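Local coordinates for protein 1H-3-hydroxy-4-oxoquinoline 2,4-dioxygenase (PDB 3IBT) that cleaves the heterocyclic ring of 3-hydroxy-1H-quinolin-4-one with dioxygen and without any cofactor, giving N-formylanthranilate and carbon monoxide, at residues 37-42 with 159-164; 94-99 with 127-132; 121-126 with 208-213. All blocks are in the same frame, centred on the assembly; numbering follows the deposited sequence.

Interaction 1 of 3, residues 37-42 with 159-164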
ATOM      1  N   PHE A  37       1.404  -9.894  -2.653  1.00 67.11           N
ATOM      2  CA  PHE A  37       0.678  -9.930  -3.892  1.00 66.91           C
ATOM      3  C   PHE A  37       0.661 -11.310  -4.502  1.00 66.21           C
ATOM      4  O   PHE A  37       0.320 -11.460  -5.658  1.00 65.37           O
ATOM      5  CB  PHE A  37       1.227  -8.899  -4.892  1.00 67.71           C
ATOM      6  CG  PHE A  37       1.116  -7.471  -4.412  1.00 69.17           C
ATOM      7  CD1 PHE A  37       2.260  -6.769  -3.995  1.00 70.57           C
ATOM      8  CD2 PHE A  37      -0.122  -6.833  -4.346  1.00 71.76           C
ATOM      9  CE1 PHE A  37       2.188  -5.451  -3.535  1.00 69.83           C
ATOM     10  CE2 PHE A  37      -0.220  -5.511  -3.862  1.00 72.60           C
ATOM     11  CZ  PHE A  37       0.943  -4.818  -3.465  1.00 70.99           C
ATOM     12  N   LYS A  38       0.980 -12.319  -3.707  1.00 65.75           N
ATOM     13  CA  LYS A  38       1.324 -13.594  -4.284  1.00 65.85           C
ATOM     14  C   LYS A  38       0.142 -14.181  -5.011  1.00 66.10           C
ATOM     15  O   LYS A  38       0.336 -14.857  -6.048  1.00 65.10           O
ATOM     16  CB  LYS A  38       1.876 -14.577  -3.242  1.00 66.15           C
ATOM     17  CG  LYS A  38       0.866 -15.067  -2.212  1.00 65.69           C
ATOM     18  CD  LYS A  38       1.524 -16.125  -1.333  1.00 66.41           C
ATOM     19  CE  LYS A  38       0.459 -17.011  -0.681  1.00 67.52           C
ATOM     20  NZ  LYS A  38       0.727 -17.415   0.748  1.00 66.63           N
ATOM     21  N   ASN A  39      -1.069 -13.905  -4.481  1.00 66.34           N
ATOM     22  CA  ASN A  39      -2.313 -14.444  -5.067  1.00 66.18           C
ATOM     23  C   ASN A  39      -2.802 -13.567  -6.182  1.00 66.07           C
ATOM     24  O   ASN A  39      -3.243 -14.068  -7.193  1.00 66.70           O
ATOM     25  CB  ASN A  39      -3.424 -14.645  -4.041  1.00 65.60           C
ATOM     26  CG  ASN A  39      -3.094 -15.715  -3.012  1.00 66.58           C
ATOM     27  OD1 ASN A  39      -2.288 -16.640  -3.262  1.00 64.59           O
ATOM     28  ND2 ASN A  39      -3.717 -15.594  -1.824  1.00 66.96           N
ATOM     29  N   LEU A  40      -2.664 -12.262  -6.021  1.00 65.96           N
ATOM     30  CA  LEU A  40      -3.224 -11.302  -6.975  1.00 66.11           C
ATOM     31  C   LEU A  40      -2.409 -11.134  -8.274  1.00 66.81           C
ATOM     32  O   LEU A  40      -2.956 -10.977  -9.369  1.00 67.01           O
ATOM     33  CB  LEU A  40      -3.447  -9.973  -6.253  1.00 65.22           C
ATOM     34  CG  LEU A  40      -3.578  -8.719  -7.062  1.00 63.91           C
ATOM     35  CD1 LEU A  40      -4.797  -8.835  -7.948  1.00 64.59           C
ATOM     36  CD2 LEU A  40      -3.681  -7.635  -6.094  1.00 58.54           C
ATOM     37  N   ALA A  41      -1.095 -11.194  -8.146  1.00 67.77           N
ATOM     38  CA  ALA A  41      -0.218 -10.970  -9.280  1.00 68.32           C
ATOM     39  C   ALA A  41      -0.390 -11.985 -10.380  1.00 69.33           C
ATOM     40  O   ALA A  41      -0.545 -11.575 -11.524  1.00 70.52           O
ATOM     41  CB  ALA A  41       1.242 -10.861  -8.866  1.00 67.74           C
ATOM     42  N   PRO A  42      -0.358 -13.310 -10.077  1.00 69.90           N
ATOM     43  CA  PRO A  42      -0.474 -14.236 -11.221  1.00 69.29           C
ATOM     44  C   PRO A  42      -1.764 -14.028 -12.007  1.00 68.67           C
ATOM     45  O   PRO A  42      -1.780 -14.300 -13.186  1.00 68.43           O
ATOM     46  CB  PRO A  42      -0.446 -15.614 -10.563  1.00 69.04           C
ATOM     47  CG  PRO A  42       0.330 -15.388  -9.324  1.00 69.80           C
ATOM     48  CD  PRO A  42      -0.215 -14.072  -8.825  1.00 70.17           C
ATOM     49  N   ASN A 159      -8.310 -17.831   7.165  1.00 74.24           N
ATOM     50  CA  ASN A 159      -7.530 -17.741   5.918  1.00 73.98           C
ATOM     51  C   ASN A 159      -6.002 -18.059   5.976  1.00 73.77           C
ATOM     52  O   ASN A 159      -5.171 -17.245   6.453  1.00 73.58           O
ATOM     53  CB  ASN A 159      -7.793 -16.429   5.190  1.00 73.97           C
ATOM     54  CG  ASN A 159      -7.255 -16.436   3.740  1.00 73.91           C
ATOM     55  OD1 ASN A 159      -8.000 -16.320   2.764  1.00 69.74           O
ATOM     56  ND2 ASN A 159      -5.949 -16.562   3.616  1.00 75.57           N
ATOM     57  N   ALA A 160      -5.664 -19.244   5.448  1.00 73.14           N
ATOM     58  CA  ALA A 160      -4.313 -19.796   5.491  1.00 72.42           C
ATOM     59  C   ALA A 160      -3.274 -18.740   5.132  1.00 72.39           C
ATOM     60  O   ALA A 160      -2.311 -18.551   5.879  1.00 72.99           O
ATOM     61  CB  ALA A 160      -4.207 -20.979   4.576  1.00 71.90           C
ATOM     62  N   ASP A 161      -3.513 -18.034   4.025  1.00 71.94           N
ATOM     63  CA  ASP A 161      -2.581 -17.075   3.438  1.00 72.03           C
ATOM     64  C   ASP A 161      -2.444 -15.793   4.222  1.00 71.84           C
ATOM     65  O   ASP A 161      -1.373 -15.200   4.228  1.00 73.15           O
ATOM     66  CB  ASP A 161      -3.001 -16.684   2.018  1.00 72.16           C
ATOM     67  CG  ASP A 161      -3.046 -17.865   1.050  1.00 74.52           C
ATOM     68  OD1 ASP A 161      -2.351 -18.908   1.289  1.00 76.69           O
ATOM     69  OD2 ASP A 161      -3.769 -17.717   0.019  1.00 74.77           O
ATOM     70  N   VAL A 162      -3.520 -15.328   4.849  1.00 71.39           N
ATOM     71  CA  VAL A 162      -3.465 -14.083   5.636  1.00 70.14           C
ATOM     72  C   VAL A 162      -2.749 -14.379   6.929  1.00 70.09           C
ATOM     73  O   VAL A 162      -1.831 -13.647   7.322  1.00 69.71           O
ATOM     74  CB  VAL A 162      -4.869 -13.541   5.946  1.00 69.62           C
ATOM     75  CG1 VAL A 162      -4.788 -12.432   6.911  1.00 66.89           C
ATOM     76  CG2 VAL A 162      -5.499 -13.059   4.692  1.00 69.43           C
ATOM     77  N   LEU A 163      -3.189 -15.462   7.578  1.00 69.89           N
ATOM     78  CA  LEU A 163      -2.509 -15.976   8.767  1.00 69.73           C
ATOM     79  C   LEU A 163      -1.022 -16.158   8.496  1.00 69.79           C
ATOM     80  O   LEU A 163      -0.194 -15.692   9.267  1.00 69.68           O
ATOM     81  CB  LEU A 163      -3.151 -17.272   9.268  1.00 68.81           C
ATOM     82  CG  LEU A 163      -4.570 -17.073   9.791  1.00 67.99           C
ATOM     83  CD1 LEU A 163      -5.261 -18.372  10.026  1.00 66.97           C
ATOM     84  CD2 LEU A 163      -4.539 -16.310  11.069  1.00 67.90           C
ATOM     85  N   ASN A 164      -0.679 -16.785   7.382  1.00 70.32           N
ATOM     86  CA  ASN A 164       0.728 -17.018   7.096  1.00 71.21           C
ATOM     87  C   ASN A 164       1.490 -15.707   7.011  1.00 71.53           C
ATOM     88  O   ASN A 164       2.685 -15.606   7.419  1.00 70.33           O
ATOM     89  CB  ASN A 164       0.949 -17.797   5.795  1.00 71.14           C
ATOM     90  CG  ASN A 164       2.435 -18.031   5.534  1.00 72.24           C
ATOM     91  OD1 ASN A 164       3.149 -18.564   6.389  1.00 74.73           O
ATOM     92  ND2 ASN A 164       2.918 -17.579   4.396  1.00 71.92           N
TER

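Interaction 2 of 3, residues 94-99 with 127-132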
ATOM      1  N   THR A  94      -0.988  -0.605  -1.153  1.00 77.47           N
ATOM      2  CA  THR A  94      -1.634  -1.143   0.027  1.00 77.43           C
ATOM      3  C   THR A  94      -1.434  -0.262   1.253  1.00 77.20           C
ATOM      4  O   THR A  94      -0.327   0.265   1.496  1.00 76.69           O
ATOM      5  CB  THR A  94      -1.094  -2.540   0.303  1.00 77.52           C
ATOM      6  OG1 THR A  94      -2.008  -3.480  -0.260  1.00 78.75           O
ATOM      7  CG2 THR A  94      -0.906  -2.831   1.852  1.00 79.40           C
ATOM      8  N   SER A  95      -2.514  -0.085   2.019  1.00 76.53           N
ATOM      9  CA  SER A  95      -2.367   0.452   3.355  1.00 76.18           C
ATOM     10  C   SER A  95      -1.566   1.773   3.322  1.00 75.07           C
ATOM     11  O   SER A  95      -1.959   2.699   2.616  1.00 74.66           O
ATOM     12  CB  SER A  95      -1.677  -0.599   4.236  1.00 76.15           C
ATOM     13  OG  SER A  95      -1.653  -0.168   5.583  1.00 79.43           O
ATOM     14  N   HIS A  96      -0.455   1.856   4.057  1.00 73.75           N
ATOM     15  CA  HIS A  96       0.275   3.124   4.153  1.00 73.10           C
ATOM     16  C   HIS A  96       1.269   3.323   3.017  1.00 72.33           C
ATOM     17  O   HIS A  96       1.915   4.381   2.916  1.00 71.95           O
ATOM     18  CB  HIS A  96       0.814   3.374   5.558  1.00 72.49           C
ATOM     19  CG  HIS A  96      -0.245   3.225   6.594  1.00 73.77           C
ATOM     20  ND1 HIS A  96      -1.248   4.164   6.771  1.00 76.33           N
ATOM     21  CD2 HIS A  96      -0.527   2.212   7.447  1.00 74.87           C
ATOM     22  CE1 HIS A  96      -2.073   3.758   7.723  1.00 74.64           C
ATOM     23  NE2 HIS A  96      -1.658   2.579   8.157  1.00 75.26           N
ATOM     24  N   GLY A  97       1.335   2.317   2.138  1.00 71.78           N
ATOM     25  CA  GLY A  97       1.985   2.460   0.835  1.00 70.71           C
ATOM     26  C   GLY A  97       1.281   3.540   0.021  1.00 70.72           C
ATOM     27  O   GLY A  97       1.877   4.152  -0.848  1.00 70.87           O
ATOM     28  N   CYS A  98       0.018   3.798   0.314  1.00 69.77           N
ATOM     29  CA  CYS A  98      -0.741   4.781  -0.413  1.00 70.02           C
ATOM     30  C   CYS A  98      -0.226   6.216  -0.320  1.00 69.71           C
ATOM     31  O   CYS A  98      -0.184   6.924  -1.349  1.00 69.99           O
ATOM     32  CB  CYS A  98      -2.174   4.710   0.057  1.00 70.98           C
ATOM     33  SG  CYS A  98      -2.808   2.984  -0.076  1.00 75.32           S
ATOM     34  N   TRP A  99       0.140   6.656   0.892  1.00 68.55           N
ATOM     35  CA  TRP A  99       0.886   7.901   1.059  1.00 67.66           C
ATOM     36  C   TRP A  99       1.975   8.032  -0.044  1.00 68.28           C
ATOM     37  O   TRP A  99       2.101   9.100  -0.649  1.00 68.83           O
ATOM     38  CB  TRP A  99       1.579   7.989   2.437  1.00 67.18           C
ATOM     39  CG  TRP A  99       0.700   7.917   3.592  1.00 65.90           C
ATOM     40  CD1 TRP A  99       0.509   6.839   4.419  1.00 64.80           C
ATOM     41  CD2 TRP A  99      -0.138   8.969   4.084  1.00 65.47           C
ATOM     42  NE1 TRP A  99      -0.422   7.156   5.380  1.00 66.61           N
ATOM     43  CE2 TRP A  99      -0.846   8.449   5.195  1.00 64.63           C
ATOM     44  CE3 TRP A  99      -0.399  10.287   3.662  1.00 64.21           C
ATOM     45  CZ2 TRP A  99      -1.778   9.206   5.912  1.00 63.80           C
ATOM     46  CZ3 TRP A  99      -1.342  11.051   4.385  1.00 66.20           C
ATOM     47  CH2 TRP A  99      -2.016  10.502   5.496  1.00 64.18           C
ATOM     48  N   PRO A 127      -9.040   7.251  17.874  1.00 70.11           N
ATOM     49  CA  PRO A 127      -8.228   7.114  19.098  1.00 69.42           C
ATOM     50  C   PRO A 127      -7.471   5.814  19.196  1.00 68.60           C
ATOM     51  O   PRO A 127      -6.272   5.826  19.473  1.00 68.54           O
ATOM     52  CB  PRO A 127      -9.266   7.252  20.226  1.00 69.58           C
ATOM     53  CG  PRO A 127     -10.230   8.240  19.654  1.00 69.25           C
ATOM     54  CD  PRO A 127     -10.410   7.675  18.232  1.00 70.63           C
ATOM     55  N   GLY A 128      -8.142   4.703  18.923  1.00 68.52           N
ATOM     56  CA  GLY A 128      -7.458   3.385  18.896  1.00 68.19           C
ATOM     57  C   GLY A 128      -6.154   3.344  18.109  1.00 67.29           C
ATOM     58  O   GLY A 128      -5.120   2.941  18.627  1.00 67.14           O
ATOM     59  N   PHE A 129      -6.243   3.779  16.855  1.00 67.02           N
ATOM     60  CA  PHE A 129      -5.142   3.886  15.921  1.00 66.92           C
ATOM     61  C   PHE A 129      -3.938   4.685  16.451  1.00 67.02           C
ATOM     62  O   PHE A 129      -2.807   4.178  16.499  1.00 67.53           O
ATOM     63  CB  PHE A 129      -5.698   4.521  14.663  1.00 67.05           C
ATOM     64  CG  PHE A 129      -4.737   4.597  13.556  1.00 66.98           C
ATOM     65  CD1 PHE A 129      -4.257   3.432  12.958  1.00 68.10           C
ATOM     66  CD2 PHE A 129      -4.320   5.832  13.084  1.00 67.56           C
ATOM     67  CE1 PHE A 129      -3.351   3.489  11.909  1.00 67.63           C
ATOM     68  CE2 PHE A 129      -3.424   5.919  12.016  1.00 68.44           C
ATOM     69  CZ  PHE A 129      -2.955   4.742  11.417  1.00 68.52           C
ATOM     70  N   TRP A 130      -4.173   5.930  16.847  1.00 66.55           N
ATOM     71  CA  TRP A 130      -3.129   6.753  17.415  1.00 66.76           C
ATOM     72  C   TRP A 130      -2.389   6.069  18.538  1.00 66.97           C
ATOM     73  O   TRP A 130      -1.199   6.280  18.709  1.00 66.66           O
ATOM     74  CB  TRP A 130      -3.742   8.005  17.995  1.00 66.85           C
ATOM     75  CG  TRP A 130      -4.253   8.884  16.971  1.00 66.54           C
ATOM     76  CD1 TRP A 130      -5.549   9.184  16.711  1.00 66.25           C
ATOM     77  CD2 TRP A 130      -3.478   9.594  16.038  1.00 67.12           C
ATOM     78  NE1 TRP A 130      -5.627  10.062  15.667  1.00 66.18           N
ATOM     79  CE2 TRP A 130      -4.362  10.328  15.235  1.00 66.51           C
ATOM     80  CE3 TRP A 130      -2.105   9.695  15.808  1.00 67.79           C
ATOM     81  CZ2 TRP A 130      -3.925  11.151  14.221  1.00 67.96           C
ATOM     82  CZ3 TRP A 130      -1.673  10.506  14.798  1.00 66.89           C
ATOM     83  CH2 TRP A 130      -2.573  11.234  14.018  1.00 65.88           C
ATOM     84  N   GLN A 131      -3.106   5.282  19.329  1.00 67.31           N
ATOM     85  CA  GLN A 131      -2.454   4.546  20.389  1.00 68.26           C
ATOM     86  C   GLN A 131      -1.495   3.508  19.849  1.00 69.00           C
ATOM     87  O   GLN A 131      -0.356   3.426  20.278  1.00 68.96           O
ATOM     88  CB  GLN A 131      -3.465   3.877  21.304  1.00 68.19           C
ATOM     89  CG  GLN A 131      -2.859   3.463  22.650  1.00 67.86           C
ATOM     90  CD  GLN A 131      -3.910   3.109  23.672  1.00 67.56           C
ATOM     91  OE1 GLN A 131      -4.960   2.541  23.329  1.00 66.95           O
ATOM     92  NE2 GLN A 131      -3.650   3.450  24.943  1.00 68.46           N
ATOM     93  N   GLN A 132      -1.974   2.714  18.904  1.00 70.59           N
ATOM     94  CA  GLN A 132      -1.206   1.599  18.371  1.00 71.87           C
ATOM     95  C   GLN A 132       0.024   2.102  17.639  1.00 72.47           C
ATOM     96  O   GLN A 132       1.051   1.409  17.578  1.00 73.02           O
ATOM     97  CB  GLN A 132      -2.046   0.765  17.421  1.00 72.10           C
ATOM     98  CG  GLN A 132      -3.438   0.408  17.908  1.00 73.02           C
ATOM     99  CD  GLN A 132      -4.137  -0.506  16.916  1.00 75.06           C
ATOM    100  OE1 GLN A 132      -4.978  -0.065  16.132  1.00 76.09           O
ATOM    101  NE2 GLN A 132      -3.745  -1.779  16.907  1.00 77.35           N
TER

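Interaction 3 of 3, residues 121-126 with 208-213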
ATOM      1  N   TRP A 121      -6.556   1.519   2.939  1.00 68.83           N
ATOM      2  CA  TRP A 121      -5.957   2.692   3.540  1.00 67.87           C
ATOM      3  C   TRP A 121      -7.009   3.318   4.447  1.00 68.97           C
ATOM      4  O   TRP A 121      -8.113   3.665   3.970  1.00 68.75           O
ATOM      5  CB  TRP A 121      -5.766   3.676   2.426  1.00 66.91           C
ATOM      6  CG  TRP A 121      -4.802   4.736   2.704  1.00 66.73           C
ATOM      7  CD1 TRP A 121      -3.901   4.781   3.708  1.00 64.33           C
ATOM      8  CD2 TRP A 121      -4.587   5.894   1.913  1.00 65.12           C
ATOM      9  NE1 TRP A 121      -3.156   5.900   3.607  1.00 64.86           N
ATOM     10  CE2 TRP A 121      -3.539   6.599   2.500  1.00 64.36           C
ATOM     11  CE3 TRP A 121      -5.193   6.407   0.756  1.00 68.56           C
ATOM     12  CZ2 TRP A 121      -3.052   7.803   1.977  1.00 66.18           C
ATOM     13  CZ3 TRP A 121      -4.703   7.608   0.214  1.00 67.40           C
ATOM     14  CH2 TRP A 121      -3.634   8.287   0.830  1.00 65.89           C
ATOM     15  N   LEU A 122      -6.668   3.482   5.731  1.00 69.19           N
ATOM     16  CA  LEU A 122      -7.596   4.003   6.723  1.00 69.72           C
ATOM     17  C   LEU A 122      -7.820   5.496   6.514  1.00 70.41           C
ATOM     18  O   LEU A 122      -6.965   6.337   6.830  1.00 69.86           O
ATOM     19  CB  LEU A 122      -7.082   3.685   8.130  1.00 70.12           C
ATOM     20  CG  LEU A 122      -7.856   4.168   9.355  1.00 69.25           C
ATOM     21  CD1 LEU A 122      -9.180   3.431   9.569  1.00 69.58           C
ATOM     22  CD2 LEU A 122      -6.952   4.040  10.564  1.00 69.08           C
ATOM     23  N   LEU A 123      -8.983   5.815   5.961  1.00 70.91           N
ATOM     24  CA  LEU A 123      -9.206   7.152   5.457  1.00 71.55           C
ATOM     25  C   LEU A 123      -9.303   8.196   6.563  1.00 72.41           C
ATOM     26  O   LEU A 123      -9.130   9.407   6.307  1.00 73.15           O
ATOM     27  CB  LEU A 123     -10.435   7.192   4.581  1.00 70.82           C
ATOM     28  CG  LEU A 123     -10.282   6.326   3.355  1.00 70.83           C
ATOM     29  CD1 LEU A 123     -11.607   6.296   2.637  1.00 73.45           C
ATOM     30  CD2 LEU A 123      -9.187   6.776   2.411  1.00 67.82           C
ATOM     31  N   GLN A 124      -9.505   7.747   7.800  1.00 72.19           N
ATOM     32  CA  GLN A 124      -9.680   8.679   8.866  1.00 71.94           C
ATOM     33  C   GLN A 124      -9.130   8.072  10.160  1.00 71.95           C
ATOM     34  O   GLN A 124      -9.538   6.971  10.541  1.00 72.09           O
ATOM     35  CB  GLN A 124     -11.162   8.905   8.944  1.00 72.42           C
ATOM     36  CG  GLN A 124     -11.521  10.178   9.585  1.00 77.25           C
ATOM     37  CD  GLN A 124     -12.625  10.874   8.818  1.00 82.06           C
ATOM     38  OE1 GLN A 124     -12.360  11.448   7.737  1.00 83.77           O
ATOM     39  NE2 GLN A 124     -13.867  10.847   9.367  1.00 81.25           N
ATOM     40  N   PRO A 125      -8.213   8.777  10.864  1.00 72.23           N
ATOM     41  CA  PRO A 125      -7.609   8.144  12.043  1.00 72.43           C
ATOM     42  C   PRO A 125      -8.616   8.122  13.162  1.00 71.98           C
ATOM     43  O   PRO A 125      -9.609   8.830  13.064  1.00 72.86           O
ATOM     44  CB  PRO A 125      -6.445   9.091  12.410  1.00 72.68           C
ATOM     45  CG  PRO A 125      -6.823  10.412  11.870  1.00 72.14           C
ATOM     46  CD  PRO A 125      -7.726  10.163  10.677  1.00 72.80           C
ATOM     47  N   HIS A 126      -8.379   7.350  14.221  1.00 71.50           N
ATOM     48  CA  HIS A 126      -9.288   7.356  15.398  1.00 70.46           C
ATOM     49  C   HIS A 126      -8.482   7.025  16.661  1.00 70.20           C
ATOM     50  O   HIS A 126      -7.350   6.567  16.538  1.00 70.32           O
ATOM     51  CB  HIS A 126     -10.390   6.336  15.163  1.00 69.99           C
ATOM     52  CG  HIS A 126      -9.867   4.991  14.807  1.00 68.74           C
ATOM     53  ND1 HIS A 126      -9.183   4.203  15.708  1.00 69.21           N
ATOM     54  CD2 HIS A 126      -9.893   4.303  13.644  1.00 69.62           C
ATOM     55  CE1 HIS A 126      -8.823   3.074  15.118  1.00 68.95           C
ATOM     56  NE2 HIS A 126      -9.242   3.111  13.863  1.00 69.62           N
ATOM     57  N   ILE A 208      -9.410   8.114  -8.409  1.00 74.96           N
ATOM     58  CA  ILE A 208      -8.845   7.288  -7.334  1.00 74.96           C
ATOM     59  C   ILE A 208      -9.873   6.246  -6.906  1.00 74.78           C
ATOM     60  O   ILE A 208     -11.034   6.587  -6.615  1.00 75.11           O
ATOM     61  CB  ILE A 208      -8.433   8.131  -6.102  1.00 74.89           C
ATOM     62  CG1 ILE A 208      -7.657   9.373  -6.568  1.00 76.10           C
ATOM     63  CG2 ILE A 208      -7.608   7.281  -5.116  1.00 73.07           C
ATOM     64  CD1 ILE A 208      -7.204  10.298  -5.459  1.00 75.71           C
ATOM     65  N   CYS A 209      -9.459   4.983  -6.881  1.00 73.89           N
ATOM     66  CA  CYS A 209     -10.352   3.910  -6.494  1.00 73.03           C
ATOM     67  C   CYS A 209      -9.793   3.286  -5.244  1.00 72.30           C
ATOM     68  O   CYS A 209      -8.647   2.835  -5.247  1.00 72.93           O
ATOM     69  CB  CYS A 209     -10.425   2.877  -7.603  1.00 73.18           C
ATOM     70  SG  CYS A 209     -11.330   1.364  -7.214  1.00 75.05           S
ATOM     71  N   HIS A 210     -10.592   3.297  -4.177  1.00 71.29           N
ATOM     72  CA  HIS A 210     -10.254   2.662  -2.901  1.00 69.73           C
ATOM     73  C   HIS A 210     -10.955   1.324  -2.730  1.00 69.15           C
ATOM     74  O   HIS A 210     -12.186   1.283  -2.527  1.00 68.68           O
ATOM     75  CB  HIS A 210     -10.650   3.564  -1.716  1.00 69.38           C
ATOM     76  CG  HIS A 210     -10.138   3.067  -0.393  1.00 69.41           C
ATOM     77  ND1 HIS A 210     -10.864   3.161   0.773  1.00 69.16           N
ATOM     78  CD2 HIS A 210      -8.972   2.446  -0.062  1.00 69.15           C
ATOM     79  CE1 HIS A 210     -10.161   2.646   1.773  1.00 72.33           C
ATOM     80  NE2 HIS A 210      -9.008   2.199   1.291  1.00 71.49           N
ATOM     81  N   ILE A 211     -10.170   0.250  -2.801  1.00 68.40           N
ATOM     82  CA  ILE A 211     -10.620  -1.121  -2.499  1.00 68.95           C
ATOM     83  C   ILE A 211     -10.325  -1.438  -1.039  1.00 68.57           C
ATOM     84  O   ILE A 211      -9.281  -1.098  -0.536  1.00 69.78           O
ATOM     85  CB  ILE A 211      -9.888  -2.146  -3.382  1.00 69.25           C
ATOM     86  CG1 ILE A 211     -10.192  -1.897  -4.869  1.00 70.55           C
ATOM     87  CG2 ILE A 211     -10.326  -3.544  -3.053  1.00 69.80           C
ATOM     88  CD1 ILE A 211      -9.159  -2.527  -5.823  1.00 70.26           C
ATOM     89  N   TYR A 212     -11.224  -2.076  -0.328  1.00 68.57           N
ATOM     90  CA  TYR A 212     -11.049  -2.167   1.118  1.00 68.34           C
ATOM     91  C   TYR A 212     -12.115  -3.031   1.758  1.00 68.84           C
ATOM     92  O   TYR A 212     -13.303  -3.037   1.314  1.00 69.11           O
ATOM     93  CB  TYR A 212     -11.132  -0.778   1.715  1.00 68.50           C
ATOM     94  CG  TYR A 212     -12.560  -0.316   1.848  1.00 69.08           C
ATOM     95  CD1 TYR A 212     -13.256  -0.494   3.031  1.00 68.79           C
ATOM     96  CD2 TYR A 212     -13.232   0.259   0.777  1.00 70.45           C
ATOM     97  CE1 TYR A 212     -14.596  -0.099   3.151  1.00 71.61           C
ATOM     98  CE2 TYR A 212     -14.569   0.680   0.901  1.00 70.34           C
ATOM     99  CZ  TYR A 212     -15.243   0.482   2.091  1.00 69.12           C
ATOM    100  OH  TYR A 212     -16.553   0.858   2.240  1.00 67.77           O
ATOM    101  N   SER A 213     -11.710  -3.767   2.792  1.00 69.10           N
ATOM    102  CA  SER A 213     -12.660  -4.549   3.595  1.00 70.03           C
ATOM    103  C   SER A 213     -12.777  -4.021   5.026  1.00 71.06           C
ATOM    104  O   SER A 213     -13.833  -4.045   5.646  1.00 71.18           O
ATOM    105  CB  SER A 213     -12.229  -5.999   3.622  1.00 70.21           C
ATOM    106  OG  SER A 213     -11.945  -6.455   2.303  1.00 69.48           O
TER

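Interaction 1 of 3, residues 37-42 with 159-164
The turn carrying Lys38 and Asn39 faces the first turn of helix 160-169, with the CA atoms of Asn39 and Asp161 8.9 Å apart. The contact is a surface bridge in an alpha/beta-hydrolase fold. It joins the loop that follows strand 23-27 to a helix inserted between strands 115-119 and 207-212. The backbones stay well apart, and polar side chains span the distance. Asp161 is the shared acceptor, with a different partner at each carboxylate oxygen. The amide of Asn39 reaches OD2, and the bond from ND2 is 2.8 Å long with an N-H...O angle of 160°. OD2 lies close to the amide plane of Asn39, but ND2 sits above the carboxylate plane. The two flat groups are turned 51° against each other. ND2 of Asn39 also makes a weak hydrogen bond to Leu248 O, so one amide group ties two neighbours. Replacing Asp161 by alanine removes both carboxylate oxygens, which would probably leave the ammonium group of Lys38 without this counter-charge and cost the Asn39 amide one acceptor. Lys38 runs out nearly straight until a bend at chi4 (-141°). There NZ meets Asp161 OD1 at 3.5 Å, a salt bridge whose hydrogen bond is weak.

Interaction 2 of 3, residues 94-99 with 127-132
His96 sends its imidazole toward Phe129 and touches the far end of the phenyl ring. CE1 of His96 lies 3.9 Å from CZ of Phe129, and NE2 of His96 is 4.1 Å from the same carbon. The two side chains come from opposite directions and meet rim to rim. Neither ring lies over the other: their centroids are 6.0 Å apart and their planes are inclined by 29°. This is van der Waals packing between ring rims rather than a stack. Phe129 reaches the imidazole because its CG is anti to the backbone N (chi1 -175°), which carries the ring out from the helix. Trp99 meets the imidazole at the neighbouring ND1. The indole NE1 donates a weak hydrogen bond to ND1 of His96, 3.4 Å long, and CD1 of Trp99 lies in the imidazole plane at its edge. The bond uses ND1, while CE1 and NE2 lie nearest CZ of Phe129.

His96 follows directly on Thr94 and Ser95, which probably bind the substrate, as inferred from related enzymes. The side chains of Trp30 and Trp153, which by similarity also bind the substrate, lie close by, so His96 is probably beside the substrate pocket. Thr94 to Gly97 form a type II' turn, at the place of the nucleophile elbow of alpha/beta-hydrolases. The turn links strand 89-94 to helix 97-107. Its His96 meets helix 127-135 through Phe129. Tyr189 of helix 175-192 packs edge-to-face on Phe129 and also touches His96, while Phe149 of helix 142-154 lies against Phe129.

Interaction 3 of 3, residues 121-126 with 208-213
The loop that leaves strand 115-119 of the alpha/beta-hydrolase sheet is held here by a histidine of the next strand in the sheet, 207-212. The loop begins next to Asp120, which by similarity raises the basicity of the active-site histidine. Trp121 N donates to NE2 of His210, 3.0 Å away, with an N-H...N angle of 152°. The donor lies close to the imidazole plane, 13° out of it. NE2 therefore acts as an acceptor. The backbone N-H of a loop residue is thus satisfied by a side chain. A chi1 of -171° swings the ring of His210 away from its own backbone N and toward the loop. At its other nitrogen, ND1, His210 is hydrogen-bonded to the side-chain amide of Gln224, so both ring nitrogens have partners, which limits how the ring can turn.

Nonpolar groups pack around the same ring. The side chains of Leu123 and His210 come from opposite directions, and CD1 of Leu123 lies 3.7 Å from ND1 of His210. The other methyl of Leu123, CD2, sits over one imidazole face, 4.2 Å above the plane and offset toward the rim. CB of Tyr212 lies over the opposite face. CB of Trp121 approaches NE2 of His210 at 3.7 Å, while its indole leads away from the strand.

That indole packs edge-to-face on Trp99 of helix 97-107 and touches Met199 of helix 195-200. Leu123 also touches Met199 and reaches Gln224 of helix 218-230. His210 itself sits on Ile118 of strand 115-119.

Overall arrangement
Interaction 1 is a surface contact, while interactions 2 and 3 are buried. Their chemistry differs with this place in the fold. At the surface a carboxylate draws an amide and an ammonium group between backbones that stay well apart. In the interior, interaction 2 is ring packing alone, and interaction 3 adds one backbone-to-imidazole hydrogen bond to aliphatic packing. Interactions 2 and 3 are neighbours, with centres about 10 Å apart. They touch where Trp121 packs on Cys98, and again where Trp130 meets Pro125. Segment 121-126 also leads directly into helix 127-135. Interaction 1 lies about 21 Å from interaction 2 and about 20 Å from interaction 3, centre to centre. Its helix, 160-169, like helix 127-135, belongs to the insertion between strands 115-119 and 207-212.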